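Local coordinates for protein creatinine amidohydrolase (Nostoc punctiforme PCC 73102, PDB 3NO4) that probably hydrolyses carbon-nitrogen bonds in linear amides, as a metal-dependent member of the creatininase superfamily, at residues E48-T53 with G184-P189; M86-T91 with L99-L104; Q106-Y111 with S141-H146; C114-G119 with I152-Q157; A206-E211 with D230-S235. All blocks are in the same frame, centred on the assembly; numbering follows the deposited sequence. Where two conformers were deposited one is given.

Contact 1: E48-T53 with G184-P189; sequences EQHGPT and GSHATP. With NI (nickel (II) ion), chain D.
His-50 and Ala-187 bring the two backbones together, their CA atoms 4.7 Å apart, where two irregular loops meet at the metal site of this creatininase-family protein. Neither loop is helix or strand here. Ala-187 adopts positive phi, and its methyl points at the other loop, with CB 3.4 Å from His-50 O; a small side chain suits so close an approach. Gly-51 sits beside it, also at positive phi, where a CB would run into the ring of Pro-52.

His-50 carries the nickel on NE2 at 2.2 Å, and Asp-59 and Glu-191 also bind the ion. Its ring is kept from turning by ND1, which donates to Glu-48 O at 2.9 Å, roughly in the ring plane but from above the carbonyl plane. CE1 of His-186 lies over the centre of one His-50 face; the ring planes are 34° apart, neither a stack nor a T. With CG trans to its own nitrogen (chi1 -179°), His-186 stretches across so that NE2 donates to Gln-49 O at 2.8 Å. The Gln-49 amide is pinned too: OE1 accepts from Gly-51 N, while NE2 bonds to Gly-231 O and His-90 ND1. The other nitrogen of the His-186 ring, ND1, makes a weak hydrogen bond of 3.0 Å to a water, whose oxygen is 2.1 Å from the nickel.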
# COMPACT_ATOMS: atom_id res chain seq x y z
N GLU A 48 -2.26 11.18 22.85
CA GLU A 48 -3.22 12.20 22.41
C GLU A 48 -3.61 13.11 23.54
O GLU A 48 -3.68 12.68 24.71
CB GLU A 48 -4.51 11.53 21.87
CG GLU A 48 -5.19 10.60 22.90
CD GLU A 48 -6.35 9.85 22.38
OE1 GLU A 48 -6.23 9.20 21.32
OE2 GLU A 48 -7.39 9.87 23.07
N GLN A 49 -3.98 14.33 23.18
CA GLN A 49 -4.48 15.32 24.12
C GLN A 49 -5.57 14.73 25.05
O GLN A 49 -6.42 13.95 24.62
CB GLN A 49 -4.98 16.57 23.36
CG GLN A 49 -6.29 16.36 22.60
CD GLN A 49 -7.54 16.49 23.45
OE1 GLN A 49 -7.48 16.97 24.62
NE2 GLN A 49 -8.65 16.00 22.94
N HIS A 50 -5.50 15.06 26.33
CA HIS A 50 -6.57 14.75 27.31
C HIS A 50 -6.95 16.00 28.13
O HIS A 50 -7.08 15.96 29.33
CB HIS A 50 -6.11 13.59 28.18
CG HIS A 50 -6.40 12.25 27.60
ND1 HIS A 50 -5.64 11.68 26.60
CD2 HIS A 50 -7.37 11.36 27.89
CE1 HIS A 50 -6.14 10.50 26.29
NE2 HIS A 50 -7.20 10.28 27.05
N GLY A 51 -7.19 17.10 27.44
CA GLY A 51 -7.64 18.30 28.07
C GLY A 51 -6.51 19.03 28.79
O GLY A 51 -5.35 18.63 28.67
N PRO A 52 -6.84 20.13 29.48
CA PRO A 52 -5.85 20.91 30.28
C PRO A 52 -5.10 20.14 31.37
O PRO A 52 -3.97 20.51 31.68
CB PRO A 52 -6.73 21.99 30.94
CG PRO A 52 -7.88 22.19 29.93
CD PRO A 52 -8.17 20.80 29.48
N THR A 53 -5.74 19.14 31.98
CA THR A 53 -5.19 18.44 33.15
C THR A 53 -4.82 16.99 32.87
O THR A 53 -4.26 16.34 33.74
CB THR A 53 -6.20 18.46 34.31
OG1 THR A 53 -7.42 17.88 33.87
CG2 THR A 53 -6.42 19.87 34.83
N GLY A 184 -18.46 12.14 31.20
CA GLY A 184 -18.21 12.45 29.79
C GLY A 184 -17.62 11.32 28.97
O GLY A 184 -17.71 10.15 29.36
N SER A 185 -17.02 11.68 27.82
CA SER A 185 -16.56 10.74 26.80
C SER A 185 -15.06 10.77 26.54
O SER A 185 -14.55 9.84 25.98
CB SER A 185 -17.20 11.04 25.42
OG SER A 185 -18.57 11.09 25.47
N HIS A 186 -14.39 11.89 26.84
CA HIS A 186 -12.96 12.05 26.64
C HIS A 186 -12.37 12.98 27.71
O HIS A 186 -12.98 13.98 28.08
CB HIS A 186 -12.66 12.54 25.20
CG HIS A 186 -11.19 12.69 24.94
ND1 HIS A 186 -10.39 11.62 24.65
CD2 HIS A 186 -10.38 13.76 25.04
CE1 HIS A 186 -9.14 12.04 24.53
NE2 HIS A 186 -9.10 13.34 24.75
N ALA A 187 -11.18 12.62 28.19
CA ALA A 187 -10.53 13.25 29.34
C ALA A 187 -11.48 13.08 30.53
O ALA A 187 -11.86 14.04 31.16
CB ALA A 187 -10.19 14.74 29.06
N THR A 188 -11.88 11.83 30.76
CA THR A 188 -12.90 11.50 31.74
C THR A 188 -12.27 11.51 33.14
O THR A 188 -11.09 11.18 33.27
CB THR A 188 -13.56 10.12 31.51
OG1 THR A 188 -12.61 9.07 31.76
CG2 THR A 188 -14.18 9.99 30.13
N PRO A 189 -13.02 11.88 34.18
CA PRO A 189 -12.47 11.74 35.54
C PRO A 189 -12.02 10.32 35.89
O PRO A 189 -11.02 10.18 36.59
CB PRO A 189 -13.58 12.27 36.45
CG PRO A 189 -14.78 12.44 35.61
CD PRO A 189 -14.31 12.59 34.21
NI NI D . -8.50 8.53 27.01
O HOH W 1 -10.35 9.01 26.22

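Contact 2: M86-T91 with L99-L104; sequences MALHHT and LRPSTL
The pyrrolidine ring of Pro-101 presents its CD corner to both Met-86 and Leu-88, with Met-86 CG and Leu-88 CD1 each 3.6 Å from Pro-101 CD. Of the flat groups, the guanidinium of Arg-100 has Thr-103 OG1 over one face, 3.3 Å above the plane and toward the rim, and its NE forms a salt bridge with Asp-110 of the second subunit. Farther along the loop, the His-90 ring carries CD2 of its neighbour His-89 on one face; it also stacks with His-186 and meets Phe-224 edge-to-face.

Met-86, deposited as selenomethionine, crosses the proline obliquely and touches it chiefly through CG. Bends at chi2 and chi3 (-64° and -57°) turn only the end of the chain, SE and CE, and SE stays near the ring. Leu-88 instead comes end-on, its CD1 methyl meeting the CD corner of the proline. The leucine's branch point also rests on the backbone, with CG 3.8 Å from Leu-99 O, and CD2 is almost as near to that oxygen.

Here a loop with a short 3-10 turn at 88-90 packs against the start of helix 101-118, in the alpha/beta fold built round a parallel sheet. Arg-100 is the N-cap and Pro-101 opens the helix, a place that suits proline because the first turn needs no amide hydrogen. The first intrahelical bond, Leu-104 N to Arg-100 O, measures 3.0 Å. Leu-104 turns toward the loop, and its CD2 comes within 4.4 Å of Met-86 CB. From the third subunit, Ala-145 packs on Leu-88 and Glu-142 on Pro-101.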
# COMPACT_ATOMS: atom_id res chain seq x y z
N MSE A 86 -4.71 4.98 16.69
CA MSE A 86 -5.55 5.73 15.77
C MSE A 86 -6.24 6.86 16.55
O MSE A 86 -7.29 6.68 17.23
CB MSE A 86 -6.56 4.81 15.06
CG MSE A 86 -6.91 5.30 13.67
SE MSE A 86 -7.81 7.01 13.67
CE MSE A 86 -9.36 6.65 14.79
N ALA A 87 -5.58 8.03 16.46
CA ALA A 87 -5.97 9.24 17.18
C ALA A 87 -6.01 10.44 16.21
O ALA A 87 -5.65 11.55 16.58
CB ALA A 87 -4.97 9.48 18.33
N LEU A 88 -6.51 10.21 15.00
CA LEU A 88 -6.44 11.21 13.92
C LEU A 88 -7.21 12.49 14.27
O LEU A 88 -6.75 13.62 13.98
CB LEU A 88 -6.88 10.63 12.56
CG LEU A 88 -5.87 9.72 11.81
CD1 LEU A 88 -6.46 9.12 10.51
CD2 LEU A 88 -4.56 10.40 11.47
N HIS A 89 -8.36 12.30 14.93
CA HIS A 89 -9.22 13.39 15.35
C HIS A 89 -8.66 14.32 16.45
O HIS A 89 -9.25 15.39 16.69
CB HIS A 89 -10.66 12.89 15.69
CG HIS A 89 -10.71 11.77 16.67
ND1 HIS A 89 -10.49 10.45 16.32
CD2 HIS A 89 -10.97 11.77 18.00
CE1 HIS A 89 -10.55 9.70 17.40
NE2 HIS A 89 -10.86 10.47 18.43
N HIS A 90 -7.57 13.92 17.11
CA HIS A 90 -6.90 14.74 18.14
C HIS A 90 -5.66 15.50 17.64
O HIS A 90 -4.96 16.16 18.44
CB HIS A 90 -6.48 13.85 19.32
CG HIS A 90 -7.63 13.22 20.02
ND1 HIS A 90 -8.53 13.94 20.77
CD2 HIS A 90 -8.05 11.93 20.05
CE1 HIS A 90 -9.43 13.11 21.27
NE2 HIS A 90 -9.17 11.88 20.84
N THR A 91 -5.39 15.47 16.34
CA THR A 91 -4.14 16.04 15.79
C THR A 91 -4.10 17.59 15.70
O THR A 91 -3.04 18.15 15.45
CB THR A 91 -3.77 15.41 14.42
OG1 THR A 91 -4.76 15.73 13.45
CG2 THR A 91 -3.68 13.90 14.54
N LEU A 99 -1.18 7.10 14.10
CA LEU A 99 -1.08 6.35 12.85
C LEU A 99 -2.35 6.54 12.05
O LEU A 99 -3.43 6.87 12.61
CB LEU A 99 -0.89 4.85 13.14
CG LEU A 99 0.28 4.43 14.02
CD1 LEU A 99 0.31 2.92 14.23
CD2 LEU A 99 1.66 4.88 13.44
N ARG A 100 -2.24 6.32 10.72
CA ARG A 100 -3.41 6.09 9.91
C ARG A 100 -3.95 4.71 10.26
O ARG A 100 -3.16 3.84 10.60
CB ARG A 100 -3.09 6.10 8.43
CG ARG A 100 -2.82 7.47 7.93
CD ARG A 100 -2.18 7.42 6.58
NE ARG A 100 -0.73 7.14 6.74
CZ ARG A 100 0.05 6.50 5.87
NH1 ARG A 100 -0.42 6.05 4.69
NH2 ARG A 100 1.36 6.33 6.16
N PRO A 101 -5.28 4.51 10.17
CA PRO A 101 -5.84 3.17 10.27
C PRO A 101 -5.08 2.15 9.42
O PRO A 101 -4.74 1.08 9.94
CB PRO A 101 -7.29 3.35 9.79
CG PRO A 101 -7.61 4.72 10.13
CD PRO A 101 -6.35 5.52 10.10
N SER A 102 -4.79 2.50 8.15
CA SER A 102 -4.13 1.55 7.25
C SER A 102 -2.75 1.15 7.80
O SER A 102 -2.35 -0.01 7.70
CB SER A 102 -4.00 2.09 5.82
OG SER A 102 -3.35 3.34 5.79
N THR A 103 -2.04 2.11 8.38
CA THR A 103 -0.74 1.84 9.03
C THR A 103 -0.91 0.93 10.27
O THR A 103 -0.16 -0.02 10.43
CB THR A 103 -0.02 3.10 9.47
OG1 THR A 103 0.03 4.03 8.38
CG2 THR A 103 1.40 2.76 10.03
N LEU A 104 -1.88 1.21 11.12
CA LEU A 104 -2.12 0.37 12.31
C LEU A 104 -2.52 -1.08 11.94
O LEU A 104 -2.14 -2.04 12.64
CB LEU A 104 -3.14 0.98 13.26
CG LEU A 104 -3.43 0.22 14.56
CD1 LEU A 104 -2.10 0.03 15.33
CD2 LEU A 104 -4.46 0.93 15.44

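Contact 3: Q106-Y111 with S141-H146; sequences QVVRDY and SETYAH
Arg-109 and Thr-143 mark the closest backbone approach, CA to CA 5.1 Å, of two helices in an alpha/beta fold. Helix 132-150 is the crossover of a beta-alpha-beta unit joining neighbouring parallel strands 122-127 and 159-164, and it packs beside helix 101-118. The short segments cross at -43° with axes 9.2 Å apart.

Packing at the crossing relies on small groups. Thr-143 OG1 lies 3.4 Å from Arg-109 CA and is also near Val-108 CG1; its hydroxyl is occupied by Ala-139 O, one turn back, so a polar atom can sit in the interface.

The stacking is of guanidinium on ring. The Arg-109 guanidinium lies flat on the His-146 ring, planes 11° apart and centres separated by 3.4 Å. CG trans to the backbone nitrogen (chi1 -161°) and a bend at chi3 bring it there, and CD makes a CH-pi contact over the same ring. The opposite guanidinium face carries Gln-106 OE1, whose hydrogen bond comes from Arg-100 of the second subunit.

Among polar links, Glu-142 bonds to Ser-102 of the third subunit. A water at the guanidinium edge donates to Glu-142 OE2 at 2.8 Å and takes a weak bond of 3.4 Å from Arg-109 NH1.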
# COMPACT_ATOMS: atom_id res chain seq x y z
N GLN A 106 -1.45 -2.73 9.34
CA GLN A 106 -0.17 -3.39 8.98
C GLN A 106 0.74 -3.70 10.18
O GLN A 106 1.36 -4.76 10.22
CB GLN A 106 0.54 -2.64 7.88
CG GLN A 106 -0.30 -2.59 6.55
CD GLN A 106 -0.80 -4.00 5.96
OE1 GLN A 106 0.02 -4.97 5.83
NE2 GLN A 106 -2.13 -4.08 5.55
N VAL A 107 0.75 -2.81 11.16
CA VAL A 107 1.44 -3.04 12.40
C VAL A 107 0.88 -4.27 13.10
O VAL A 107 1.66 -5.17 13.43
CB VAL A 107 1.44 -1.78 13.33
CG1 VAL A 107 1.90 -2.12 14.77
CG2 VAL A 107 2.30 -0.66 12.69
N VAL A 108 -0.45 -4.33 13.30
CA VAL A 108 -1.09 -5.48 13.95
C VAL A 108 -0.84 -6.78 13.16
O VAL A 108 -0.51 -7.84 13.73
CB VAL A 108 -2.61 -5.26 14.18
CG1 VAL A 108 -3.28 -6.57 14.64
CG2 VAL A 108 -2.82 -4.12 15.21
N ARG A 109 -0.93 -6.68 11.85
CA ARG A 109 -0.66 -7.82 10.96
C ARG A 109 0.75 -8.36 11.17
O ARG A 109 0.91 -9.56 11.34
CB ARG A 109 -0.86 -7.43 9.50
CG ARG A 109 -1.04 -8.64 8.59
CD ARG A 109 -0.97 -8.23 7.16
NE ARG A 109 0.39 -8.34 6.67
CZ ARG A 109 0.76 -8.32 5.38
NH1 ARG A 109 -0.14 -8.14 4.39
NH2 ARG A 109 2.06 -8.51 5.06
N ASP A 110 1.73 -7.46 11.21
CA ASP A 110 3.13 -7.83 11.45
C ASP A 110 3.35 -8.46 12.83
O ASP A 110 4.04 -9.48 12.93
CB ASP A 110 4.06 -6.62 11.28
CG ASP A 110 4.22 -6.19 9.80
OD1 ASP A 110 3.76 -6.92 8.88
OD2 ASP A 110 4.82 -5.10 9.55
N TYR A 111 2.78 -7.87 13.88
CA TYR A 111 2.94 -8.40 15.25
C TYR A 111 2.38 -9.82 15.33
O TYR A 111 3.09 -10.73 15.79
CB TYR A 111 2.15 -7.56 16.28
CG TYR A 111 2.80 -6.32 16.84
CD1 TYR A 111 3.45 -5.39 16.02
CD2 TYR A 111 2.70 -6.04 18.19
CE1 TYR A 111 4.02 -4.21 16.55
CE2 TYR A 111 3.26 -4.87 18.74
CZ TYR A 111 3.88 -3.95 17.92
OH TYR A 111 4.43 -2.80 18.49
N SER A 141 -9.49 -8.99 11.22
CA SER A 141 -10.01 -9.57 10.00
C SER A 141 -8.93 -9.66 8.89
O SER A 141 -8.74 -10.70 8.28
CB SER A 141 -11.23 -8.79 9.49
OG SER A 141 -12.29 -8.95 10.39
N GLU A 142 -8.28 -8.56 8.62
CA GLU A 142 -7.14 -8.54 7.66
C GLU A 142 -6.05 -9.62 8.02
O GLU A 142 -5.56 -10.35 7.14
CB GLU A 142 -6.49 -7.17 7.66
CG GLU A 142 -5.44 -6.95 6.53
CD GLU A 142 -5.85 -5.95 5.45
OE1 GLU A 142 -6.98 -5.39 5.48
OE2 GLU A 142 -5.03 -5.73 4.53
N THR A 143 -5.73 -9.68 9.31
CA THR A 143 -4.74 -10.62 9.84
C THR A 143 -5.17 -12.09 9.63
O THR A 143 -4.38 -12.87 9.12
CB THR A 143 -4.39 -10.30 11.28
OG1 THR A 143 -3.79 -9.00 11.27
CG2 THR A 143 -3.42 -11.37 11.92
N TYR A 144 -6.43 -12.44 9.95
CA TYR A 144 -6.87 -13.82 9.74
C TYR A 144 -6.71 -14.27 8.28
O TYR A 144 -6.18 -15.34 8.01
CB TYR A 144 -8.34 -14.06 10.20
CG TYR A 144 -8.67 -13.66 11.63
CD1 TYR A 144 -7.77 -13.91 12.68
CD2 TYR A 144 -9.90 -13.05 11.94
CE1 TYR A 144 -8.06 -13.53 14.01
CE2 TYR A 144 -10.22 -12.67 13.26
CZ TYR A 144 -9.30 -12.93 14.29
OH TYR A 144 -9.57 -12.55 15.58
N ALA A 145 -7.11 -13.42 7.35
CA ALA A 145 -7.00 -13.71 5.92
C ALA A 145 -5.52 -13.82 5.51
O ALA A 145 -5.15 -14.72 4.74
CB ALA A 145 -7.76 -12.61 5.09
N HIS A 146 -4.67 -12.97 6.08
CA HIS A 146 -3.20 -13.04 5.81
C HIS A 146 -2.59 -14.34 6.29
O HIS A 146 -1.84 -14.95 5.54
CB HIS A 146 -2.49 -11.83 6.42
CG HIS A 146 -1.04 -11.74 6.05
ND1 HIS A 146 -0.61 -11.58 4.75
CD2 HIS A 146 0.08 -11.78 6.82
CE1 HIS A 146 0.72 -11.54 4.73
NE2 HIS A 146 1.16 -11.68 5.97
O HOH W 2 -3.49 -8.08 4.06

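Contact 4: C114-G119 with I152-Q157; sequences CLAKAG and IANAQQ
Ala-116 and Asn-154 meet where helix 101-118 ends against the turn that follows helix 132-150, and the interactions here are of three kinds.

The apolar part is modest. Ile-152 turns its side chain toward the helix, and its CG2 branch rests 4.3 Å from Ala-116 CB, a small methyl that lets the turn come in close. The CD1 branch reaches Lys-117 CG at about a right angle, although that lysine was modelled in two conformers and the touch is less certain.

Backbone bonds shape both partners. Gly-119 closes the helix in a Schellman motif: its phi of 114° would jam a CB against the preceding carbonyl, so glycine fits, and its N donates to Ala-116 O at 3.0 Å. Opposite, residues 152-155 form a type I beta turn closed by Ala-155 N to Ile-152 O.

Two waters supply the clear polar links across the gap. One donates to Ala-116 O at 3.0 Å and accepts from Asn-154 N at 3.2 Å. The other donates to Gly-119 O at 2.8 Å and accepts from Asn-154 ND2 at 3.0 Å. Asn-154 holds its CG in the crowded position between its own N and carbonyl carbon (chi1 71°), which aims the amide at the helix end, where ND2 also makes a weak bond to Phe-120 O. A leucine here would probably leave the water on Gly-119 O without its amide donor and Phe-120 O without this weak bond. The chemistry implies a hydrated joint, in which carbonyls at the helix terminus are satisfied through water as well as, for Ala-116 O, by the backbone N of Gly-119.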
# COMPACT_ATOMS: atom_id res chain seq x y z
N CYS A 114 4.26 -12.64 13.21
CA CYS A 114 5.52 -13.07 13.83
C CYS A 114 5.22 -14.05 14.97
O CYS A 114 5.78 -15.14 15.01
CB CYS A 114 6.31 -11.88 14.37
SG CYS A 114 7.00 -10.78 13.13
N LEU A 115 4.32 -13.65 15.87
CA LEU A 115 3.99 -14.44 17.07
C LEU A 115 3.20 -15.70 16.77
O LEU A 115 3.44 -16.74 17.42
CB LEU A 115 3.31 -13.58 18.15
CG LEU A 115 4.23 -12.51 18.74
CD1 LEU A 115 3.47 -11.33 19.31
CD2 LEU A 115 5.22 -13.14 19.75
N ALA A 116 2.27 -15.62 15.80
CA ALA A 116 1.57 -16.84 15.34
C ALA A 116 2.54 -17.90 14.81
O ALA A 116 2.35 -19.07 15.12
CB ALA A 116 0.42 -16.55 14.34
N LYS A 117 3.60 -17.49 14.09
CA LYS A 117 4.61 -18.44 13.59
C LYS A 117 5.31 -19.15 14.74
O LYS A 117 5.70 -20.28 14.61
CB LYS A 117 5.69 -17.78 12.72
CG LYS A 117 5.30 -17.44 11.33
CD LYS A 117 6.55 -17.39 10.38
CE LYS A 117 6.77 -18.68 9.62
NZ LYS A 117 7.13 -18.39 8.16
N ALA A 118 5.51 -18.46 15.85
CA ALA A 118 6.12 -19.03 17.05
C ALA A 118 5.17 -19.95 17.82
O ALA A 118 5.61 -20.70 18.66
CB ALA A 118 6.60 -17.89 17.99
N GLY A 119 3.86 -19.90 17.55
CA GLY A 119 2.89 -20.76 18.22
C GLY A 119 1.87 -20.04 19.11
O GLY A 119 1.01 -20.71 19.68
N ILE A 152 0.08 -20.34 7.55
CA ILE A 152 0.76 -20.44 8.86
C ILE A 152 0.16 -21.68 9.59
O ILE A 152 -1.06 -21.92 9.49
CB ILE A 152 0.60 -19.12 9.67
CG1 ILE A 152 1.22 -17.93 8.91
CG2 ILE A 152 1.19 -19.21 11.09
CD1 ILE A 152 2.65 -18.16 8.43
N ALA A 153 1.02 -22.49 10.23
CA ALA A 153 0.62 -23.83 10.75
C ALA A 153 -0.61 -23.77 11.66
O ALA A 153 -1.52 -24.59 11.52
CB ALA A 153 1.80 -24.54 11.50
N ASN A 154 -0.66 -22.77 12.51
CA ASN A 154 -1.76 -22.64 13.46
C ASN A 154 -2.84 -21.67 13.01
O ASN A 154 -3.67 -21.32 13.82
CB ASN A 154 -1.22 -22.27 14.89
CG ASN A 154 -0.70 -20.84 15.00
OD1 ASN A 154 -0.56 -20.12 14.00
ND2 ASN A 154 -0.36 -20.43 16.24
N ALA A 155 -2.85 -21.26 11.73
CA ALA A 155 -3.68 -20.15 11.23
C ALA A 155 -5.12 -20.25 11.72
O ALA A 155 -5.64 -19.31 12.27
CB ALA A 155 -3.63 -20.05 9.64
N GLN A 156 -5.71 -21.42 11.57
CA GLN A 156 -7.14 -21.64 11.92
C GLN A 156 -7.47 -21.44 13.42
O GLN A 156 -8.56 -21.00 13.77
CB GLN A 156 -7.60 -23.01 11.40
CG GLN A 156 -9.07 -23.24 11.56
CD GLN A 156 -9.55 -24.54 10.95
OE1 GLN A 156 -9.04 -25.01 9.92
NE2 GLN A 156 -10.56 -25.12 11.58
N GLN A 157 -6.49 -21.71 14.27
CA GLN A 157 -6.60 -21.54 15.69
C GLN A 157 -6.39 -20.08 16.17
O GLN A 157 -6.74 -19.80 17.29
CB GLN A 157 -5.60 -22.46 16.44
CG GLN A 157 -6.03 -23.93 16.42
CD GLN A 157 -6.02 -24.53 15.03
OE1 GLN A 157 -4.99 -24.53 14.35
NE2 GLN A 157 -7.20 -25.02 14.57
O HOH W 3 2.14 -21.70 13.75
O HOH W 4 -0.75 -22.45 18.42

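Contact 5: A206-E211 with D230-S235; sequences APLSPE and DGRMGS
Asp-230 faces Ser-209 across a water, which accepts from Ser-209 N at 3.1 Å and donates to Asp-230 OD2. The aspartate's other oxygen, OD1, accepts from Arg-232 N at 3.0 Å and so closes an Asx turn. Gly-231 lies within that turn at positive phi (101°), where a CB would press on the preceding carbonyl.

Arg-232 carries the contact. Its chain bends at chi3 (-78°) and brings the guanidinium back side-on to Asp-230, with NE 2.8 Å from OD2 in a salt bridge and NH2 giving to the same oxygen. NH2 also reaches across to Ser-209 O at 2.9 Å, a nearly straight bond (164°) that lies in the carbonyl plane on a lone pair. NH1 donates to Ser-235 O, and a second water links NH1 with Ser-209 O. Leu-208 lays CB over one face of the guanidinium, 3.9 Å from CZ, while Ser-209 OG turns to donate to Glu-211 O at 2.8 Å. A methionine in place of Arg-232 would probably leave Asp-230 without its charge partner and the carbonyls of Ser-209 and Ser-235 without these donors.

Met-233 pairs by its backbone with Ser-185 and His-186, and Ser-235 OG bonds to the carbonyls of His-186 and Ala-187. The segment thus combines an Asx turn with one side of a classic beta bulge, next to loop 184-189, which flanks the nickel site.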
# COMPACT_ATOMS: atom_id res chain seq x y z
N ALA A 206 -4.45 22.72 36.42
CA ALA A 206 -4.68 23.67 35.37
C ALA A 206 -6.15 23.98 35.42
O ALA A 206 -6.94 23.13 35.90
CB ALA A 206 -4.26 23.14 33.96
N PRO A 207 -6.52 25.21 35.02
CA PRO A 207 -7.92 25.57 35.10
C PRO A 207 -8.73 24.81 34.06
O PRO A 207 -8.20 24.47 32.97
CB PRO A 207 -7.94 27.08 34.85
CG PRO A 207 -6.63 27.42 34.28
CD PRO A 207 -5.66 26.36 34.68
N LEU A 208 -9.96 24.49 34.44
CA LEU A 208 -10.92 23.88 33.55
C LEU A 208 -12.02 24.90 33.44
O LEU A 208 -12.55 25.33 34.48
CB LEU A 208 -11.43 22.56 34.15
CG LEU A 208 -10.35 21.49 34.37
CD1 LEU A 208 -10.82 20.29 35.23
CD2 LEU A 208 -9.83 21.03 33.01
N SER A 209 -12.34 25.33 32.22
CA SER A 209 -13.51 26.20 31.99
C SER A 209 -14.71 25.56 32.65
O SER A 209 -14.86 24.34 32.61
CB SER A 209 -13.81 26.42 30.50
OG SER A 209 -14.18 25.20 29.85
N PRO A 210 -15.55 26.37 33.33
CA PRO A 210 -16.66 25.77 34.12
C PRO A 210 -17.75 25.09 33.27
O PRO A 210 -18.36 24.12 33.73
CB PRO A 210 -17.21 26.97 34.91
CG PRO A 210 -16.86 28.19 34.06
CD PRO A 210 -15.60 27.85 33.30
N GLU A 211 -17.96 25.58 32.03
CA GLU A 211 -18.84 24.93 31.04
C GLU A 211 -17.98 24.05 30.17
O GLU A 211 -16.89 24.47 29.79
CB GLU A 211 -19.50 25.96 30.11
CG GLU A 211 -20.21 27.12 30.81
CD GLU A 211 -21.27 26.66 31.81
OE1 GLU A 211 -21.89 25.59 31.60
OE2 GLU A 211 -21.48 27.39 32.80
N ASP A 230 -11.02 22.94 24.53
CA ASP A 230 -9.94 22.56 25.45
C ASP A 230 -9.56 21.08 25.33
O ASP A 230 -8.65 20.63 26.01
CB ASP A 230 -10.22 23.02 26.89
CG ASP A 230 -11.20 22.13 27.64
OD1 ASP A 230 -11.80 21.17 27.09
OD2 ASP A 230 -11.37 22.41 28.83
N GLY A 231 -10.31 20.35 24.52
CA GLY A 231 -10.05 18.95 24.21
C GLY A 231 -10.89 17.94 24.96
O GLY A 231 -10.89 16.78 24.61
N ARG A 232 -11.58 18.39 26.00
CA ARG A 232 -12.51 17.54 26.76
C ARG A 232 -13.81 17.34 26.00
O ARG A 232 -14.29 18.25 25.35
CB ARG A 232 -12.89 18.19 28.09
CG ARG A 232 -11.76 18.37 29.11
CD ARG A 232 -12.36 18.94 30.41
NE ARG A 232 -12.62 20.39 30.30
CZ ARG A 232 -13.43 21.10 31.08
NH1 ARG A 232 -14.15 20.54 32.05
NH2 ARG A 232 -13.51 22.42 30.91
N MSE A 233 -14.40 16.15 26.13
CA MSE A 233 -15.78 15.90 25.72
C MSE A 233 -16.62 15.55 26.96
O MSE A 233 -16.55 14.45 27.47
CB MSE A 233 -15.83 14.75 24.72
CG MSE A 233 -15.05 14.99 23.40
SE MSE A 233 -14.99 13.32 22.38
CE MSE A 233 -16.87 13.39 21.80
N GLY A 234 -17.37 16.53 27.44
CA GLY A 234 -18.43 16.33 28.42
C GLY A 234 -17.99 16.10 29.86
O GLY A 234 -18.85 15.85 30.74
N SER A 235 -16.69 16.25 30.12
CA SER A 235 -16.06 15.65 31.26
C SER A 235 -15.60 16.70 32.25
O SER A 235 -15.25 17.83 31.84
CB SER A 235 -14.89 14.77 30.82
OG SER A 235 -13.86 15.51 30.23
O HOH W 5 -10.30 24.72 29.93
O HOH W 6 -15.73 21.89 34.23

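From the N terminus, the chain passes strand 39-44 and enters 48-53, whose partner 184-189 comes 131 residues later; contact 1 therefore closes a long loop that encloses contacts 2, 3 and 4. Contact 2 is local, folding 86-91 onto the start of helix 101-118. That helix goes on to serve contacts 3 and 4, which cross because their segments alternate: its middle meets helix 132-150, and its end meets the turn before strand 159-164. Contact 5 follows in series, joining loops on both sides of helix 221-227. Contacts 1, 2 and 5 gather near the metal end, with contact 1 touching both others, whereas contacts 3 and 4 lie across the chain's centre from contacts 1 and 5.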